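Local structure of complement factor H (Bos taurus, 6XZ6) at residues T4-Y15 with K21-C32. The protein is a complement regulator, of which a single sushi domain is captured here in complex with the factor H receptor of Trypanosoma brucei. Sequence-based numbering, arbitrary orientation.
Sequences TCDPPRIPNGVY and KYRGQDKITYEC
Y22 and Y15 approach obliquely, the Y22 hydroxyl meeting the edge of the Y15 ring near its plane, with OH 3.2 Å from Y15 CE2. That hydroxyl finds its hydrogen-bonding partners in P17 and L19, between the two segments. Y22 meets the prolines through one ring atom, CE1, 3.5 Å from P7 CA and 4.1 Å from P8 CD, while W52 packs edge-to-face with its ring. Replacing Y22 by an alanine would probably leave a gap between P7 and Y15 and deprive P17 and L19 of their polar partner. P8 also covers a face of Y15, its CG 3.7 Å above the ring centre. I28 sets CD1 4.0 Å from P8 CG; with CG1 between the backbone N and the carbonyl carbon (chi1 65°), CD1 also reaches Y15 CB and, tip to tip, I10 CD1. I10 crosses Y30 at about a right angle, CD1 lying 3.8 Å from Y30 CB. At the solvent-exposed end, D6 and K21 run side by side into a weak salt bridge (OD1 to NZ, 3.2 Å).

Two short antiparallel pairings lie at either end of the P8, Y15, I28 cluster. C5 and Y22 exchange backbone bonds, Y22 N to C5 O being almost straight (177°); V14 and E31 do likewise, V14 N lying 2.7 Å from E31 O. The arrangement is that of a sushi domain, with disulfides C5–C47 and C32–C58 at its two ends. Strand 27-32 is central, between 13-16 and 44-48; V14 packs on F166 of the GARP domain-containing chain, and strands 37-38 and 58-59 adjoin Y30.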
loop_
_atom_site.group_PDB
_atom_site.type_symbol
_atom_site.label_atom_id
_atom_site.label_comp_id
_atom_site.label_asym_id
_atom_site.label_seq_id
_atom_site.Cartn_x
_atom_site.Cartn_y
_atom_site.Cartn_z
ATOM N N THR B 4 -35.345 -14.099 19.922
ATOM C CA THR B 4 -34.743 -13.572 18.688
ATOM C C THR B 4 -34.326 -12.132 18.885
ATOM O O THR B 4 -34.948 -11.431 19.684
ATOM C CB THR B 4 -35.608 -13.747 17.421
ATOM O OG1 THR B 4 -36.967 -13.380 17.663
ATOM C CG2 THR B 4 -35.507 -15.135 16.827
ATOM N N CYS B 5 -33.259 -11.699 18.168
ATOM C CA CYS B 5 -32.717 -10.333 18.170
ATOM C C CYS B 5 -32.640 -9.827 16.765
ATOM O O CYS B 5 -32.356 -10.577 15.829
ATOM C CB CYS B 5 -31.329 -10.254 18.816
ATOM S SG CYS B 5 -31.259 -10.794 20.538
ATOM N N ASP B 6 -32.755 -8.520 16.652
ATOM C CA ASP B 6 -32.558 -7.801 15.418
ATOM C C ASP B 6 -31.049 -7.538 15.357
ATOM O O ASP B 6 -30.399 -7.578 16.417
ATOM C CB ASP B 6 -33.316 -6.465 15.467
ATOM C CG ASP B 6 -34.815 -6.582 15.282
ATOM O OD1 ASP B 6 -35.256 -7.453 14.480
ATOM O OD2 ASP B 6 -35.553 -5.799 15.927
ATOM N N PRO B 7 -30.466 -7.267 14.161
ATOM C CA PRO B 7 -29.028 -6.956 14.109
ATOM C C PRO B 7 -28.644 -5.812 15.059
ATOM O O PRO B 7 -29.443 -4.877 15.227
ATOM C CB PRO B 7 -28.819 -6.524 12.658
ATOM C CG PRO B 7 -29.957 -7.088 11.907
ATOM C CD PRO B 7 -31.087 -7.185 12.824
ATOM N N PRO B 8 -27.461 -5.869 15.729
ATOM C CA PRO B 8 -27.081 -4.758 16.620
ATOM C C PRO B 8 -26.827 -3.478 15.847
ATOM O O PRO B 8 -26.515 -3.501 14.659
ATOM C CB PRO B 8 -25.790 -5.244 17.291
ATOM C CG PRO B 8 -25.277 -6.277 16.437
ATOM C CD PRO B 8 -26.411 -6.903 15.678
ATOM N N ARG B 9 -26.989 -2.355 16.514
ATOM C CA ARG B 9 -26.739 -1.078 15.905
ATOM C C ARG B 9 -25.527 -0.534 16.660
ATOM O O ARG B 9 -25.596 -0.255 17.857
ATOM C CB ARG B 9 -27.994 -0.199 15.972
ATOM C CG ARG B 9 -29.139 -0.742 15.091
ATOM C CD ARG B 9 -30.443 0.051 15.123
ATOM N NE ARG B 9 -30.233 1.424 14.683
ATOM C CZ ARG B 9 -31.200 2.305 14.498
ATOM N NH1 ARG B 9 -32.468 1.953 14.669
ATOM N NH2 ARG B 9 -30.912 3.540 14.110
ATOM N N ILE B 10 -24.377 -0.546 15.983
ATOM C CA ILE B 10 -23.082 -0.121 16.509
ATOM C C ILE B 10 -22.532 1.034 15.641
ATOM O O ILE B 10 -21.681 0.801 14.773
ATOM C CB ILE B 10 -22.054 -1.296 16.678
ATOM C CG1 ILE B 10 -22.712 -2.529 17.327
ATOM C CG2 ILE B 10 -20.834 -0.846 17.496
ATOM C CD1 ILE B 10 -22.072 -3.790 17.071
ATOM N N PRO B 11 -22.976 2.302 15.892
ATOM C CA PRO B 11 -22.347 3.436 15.196
ATOM C C PRO B 11 -20.838 3.489 15.555
ATOM O O PRO B 11 -20.463 3.161 16.692
ATOM C CB PRO B 11 -23.079 4.660 15.779
ATOM C CG PRO B 11 -24.238 4.151 16.461
ATOM C CD PRO B 11 -23.945 2.780 16.902
ATOM N N ASN B 12 -19.981 3.877 14.581
ATOM C CA ASN B 12 -18.514 4.024 14.705
ATOM C C ASN B 12 -17.789 2.706 15.037
ATOM O O ASN B 12 -16.650 2.719 15.522
ATOM C CB ASN B 12 -18.128 5.145 15.685
ATOM C CG ASN B 12 -18.757 6.476 15.340
ATOM O OD1 ASN B 12 -18.574 7.038 14.258
ATOM N ND2 ASN B 12 -19.520 7.008 16.252
ATOM N N GLY B 13 -18.452 1.598 14.701
ATOM C CA GLY B 13 -17.958 0.240 14.873
ATOM C C GLY B 13 -18.415 -0.701 13.778
ATOM O O GLY B 13 -19.252 -0.322 12.950
ATOM N N VAL B 14 -17.861 -1.937 13.775
ATOM C CA VAL B 14 -18.187 -3.034 12.835
ATOM C C VAL B 14 -18.403 -4.333 13.617
ATOM O O VAL B 14 -17.519 -4.734 14.370
ATOM C CB VAL B 14 -17.129 -3.339 11.727
ATOM C CG1 VAL B 14 -17.730 -3.505 10.347
ATOM C CG2 VAL B 14 -15.850 -2.530 11.790
ATOM N N TYR B 15 -19.525 -5.019 13.398
ATOM C CA TYR B 15 -19.799 -6.332 14.004
ATOM C C TYR B 15 -19.763 -7.413 12.934
ATOM O O TYR B 15 -19.787 -7.131 11.718
ATOM C CB TYR B 15 -21.137 -6.373 14.766
ATOM C CG TYR B 15 -22.368 -6.210 13.903
ATOM C CD1 TYR B 15 -22.869 -4.943 13.591
ATOM C CD2 TYR B 15 -23.065 -7.315 13.433
ATOM C CE1 TYR B 15 -24.000 -4.790 12.783
ATOM C CE2 TYR B 15 -24.196 -7.170 12.628
ATOM C CZ TYR B 15 -24.659 -5.907 12.310
ATOM O OH TYR B 15 -25.771 -5.755 11.530
ATOM N N LYS B 21 -31.480 -11.792 11.230
ATOM C CA LYS B 21 -32.031 -12.142 12.535
ATOM C C LYS B 21 -31.123 -13.138 13.230
ATOM O O LYS B 21 -30.580 -14.056 12.597
ATOM C CB LYS B 21 -33.446 -12.738 12.384
ATOM C CG LYS B 21 -34.283 -12.678 13.655
ATOM C CD LYS B 21 -35.699 -12.173 13.383
ATOM C CE LYS B 21 -35.862 -10.678 13.599
ATOM N NZ LYS B 21 -35.523 -9.898 12.377
ATOM N N TYR B 22 -30.978 -12.954 14.547
ATOM C CA TYR B 22 -30.168 -13.785 15.438
ATOM C C TYR B 22 -31.080 -14.473 16.437
ATOM O O TYR B 22 -32.142 -13.959 16.776
ATOM C CB TYR B 22 -29.121 -12.928 16.163
ATOM C CG TYR B 22 -28.227 -12.158 15.219
ATOM C CD1 TYR B 22 -28.659 -10.970 14.634
ATOM C CD2 TYR B 22 -26.945 -12.610 14.913
ATOM C CE1 TYR B 22 -27.852 -10.269 13.738
ATOM C CE2 TYR B 22 -26.122 -11.905 14.033
ATOM C CZ TYR B 22 -26.581 -10.727 13.460
ATOM O OH TYR B 22 -25.800 -9.992 12.619
ATOM N N ARG B 23 -30.670 -15.644 16.889
ATOM C CA ARG B 23 -31.444 -16.463 17.828
ATOM C C ARG B 23 -30.792 -16.350 19.205
ATOM O O ARG B 23 -29.661 -15.885 19.296
ATOM C CB ARG B 23 -31.454 -17.936 17.353
ATOM C CG ARG B 23 -31.748 -18.141 15.850
ATOM C CD ARG B 23 -33.191 -18.536 15.528
ATOM N NE ARG B 23 -33.709 -19.592 16.406
ATOM C CZ ARG B 23 -33.418 -20.889 16.299
ATOM N NH1 ARG B 23 -33.932 -21.764 17.154
ATOM N NH2 ARG B 23 -32.607 -21.318 15.338
ATOM N N GLY B 24 -31.495 -16.754 20.253
ATOM C CA GLY B 24 -30.959 -16.735 21.606
ATOM C C GLY B 24 -29.628 -17.454 21.697
ATOM O O GLY B 24 -29.432 -18.492 21.062
ATOM N N GLN B 25 -28.684 -16.847 22.424
ATOM C CA GLN B 25 -27.310 -17.313 22.681
ATOM C C GLN B 25 -26.358 -17.151 21.463
ATOM O O GLN B 25 -25.186 -17.515 21.568
ATOM C CB GLN B 25 -27.261 -18.739 23.269
ATOM C CG GLN B 25 -27.967 -18.897 24.627
ATOM C CD GLN B 25 -27.524 -17.903 25.686
ATOM O OE1 GLN B 25 -28.274 -16.990 26.052
ATOM N NE2 GLN B 25 -26.300 -18.058 26.201
ATOM N N ASP B 26 -26.840 -16.531 20.352
ATOM C CA ASP B 26 -26.019 -16.234 19.173
ATOM C C ASP B 26 -25.127 -15.068 19.555
ATOM O O ASP B 26 -25.620 -14.066 20.089
ATOM C CB ASP B 26 -26.875 -15.851 17.939
ATOM C CG ASP B 26 -27.366 -16.991 17.033
ATOM O OD1 ASP B 26 -27.345 -18.168 17.475
ATOM O OD2 ASP B 26 -27.781 -16.702 15.880
ATOM N N LYS B 27 -23.815 -15.215 19.322
ATOM C CA LYS B 27 -22.822 -14.196 19.643
ATOM C C LYS B 27 -22.333 -13.440 18.423
ATOM O O LYS B 27 -22.015 -14.034 17.372
ATOM C CB LYS B 27 -21.595 -14.798 20.366
ATOM C CG LYS B 27 -21.835 -15.209 21.806
ATOM C CD LYS B 27 -20.568 -15.193 22.612
ATOM C CE LYS B 27 -20.589 -16.273 23.651
ATOM N NZ LYS B 27 -19.955 -17.530 23.142
ATOM N N ILE B 28 -22.226 -12.117 18.588
ATOM C CA ILE B 28 -21.604 -11.223 17.620
ATOM C C ILE B 28 -20.285 -10.721 18.267
ATOM O O ILE B 28 -20.177 -10.686 19.492
ATOM C CB ILE B 28 -22.515 -10.062 17.110
ATOM C CG1 ILE B 28 -22.900 -9.045 18.223
ATOM C CG2 ILE B 28 -23.740 -10.584 16.397
ATOM C CD1 ILE B 28 -22.050 -7.770 18.300
ATOM N N THR B 29 -19.292 -10.376 17.448
ATOM C CA THR B 29 -18.038 -9.769 17.895
ATOM C C THR B 29 -17.936 -8.426 17.136
ATOM O O THR B 29 -18.282 -8.353 15.973
ATOM C CB THR B 29 -16.800 -10.672 17.697
ATOM O OG1 THR B 29 -16.684 -11.007 16.322
ATOM C CG2 THR B 29 -16.815 -11.921 18.563
ATOM N N TYR B 30 -17.508 -7.376 17.787
ATOM C CA TYR B 30 -17.403 -6.067 17.161
ATOM C C TYR B 30 -16.035 -5.400 17.372
ATOM O O TYR B 30 -15.363 -5.655 18.366
ATOM C CB TYR B 30 -18.550 -5.147 17.635
ATOM C CG TYR B 30 -18.419 -4.646 19.060
ATOM C CD1 TYR B 30 -18.770 -5.455 20.141
ATOM C CD2 TYR B 30 -18.050 -3.329 19.325
ATOM C CE1 TYR B 30 -18.694 -4.984 21.446
ATOM C CE2 TYR B 30 -17.960 -2.852 20.631
ATOM C CZ TYR B 30 -18.287 -3.681 21.686
ATOM O OH TYR B 30 -18.197 -3.225 22.975
ATOM N N GLU B 31 -15.658 -4.525 16.439
ATOM C CA GLU B 31 -14.427 -3.734 16.461
ATOM C C GLU B 31 -14.816 -2.285 16.255
ATOM O O GLU B 31 -15.792 -2.009 15.575
ATOM C CB GLU B 31 -13.464 -4.178 15.349
ATOM C CG GLU B 31 -12.843 -5.535 15.582
ATOM C CD GLU B 31 -11.925 -5.611 16.781
ATOM O OE1 GLU B 31 -10.999 -4.772 16.864
ATOM O OE2 GLU B 31 -12.120 -6.518 17.626
ATOM N N CYS B 32 -14.060 -1.373 16.831
ATOM C CA CYS B 32 -14.315 0.053 16.714
ATOM C C CYS B 32 -13.384 0.699 15.662
ATOM O O CYS B 32 -12.272 0.213 15.425
ATOM C CB CYS B 32 -14.201 0.733 18.081
ATOM S SG CYS B 32 -15.438 0.193 19.310
#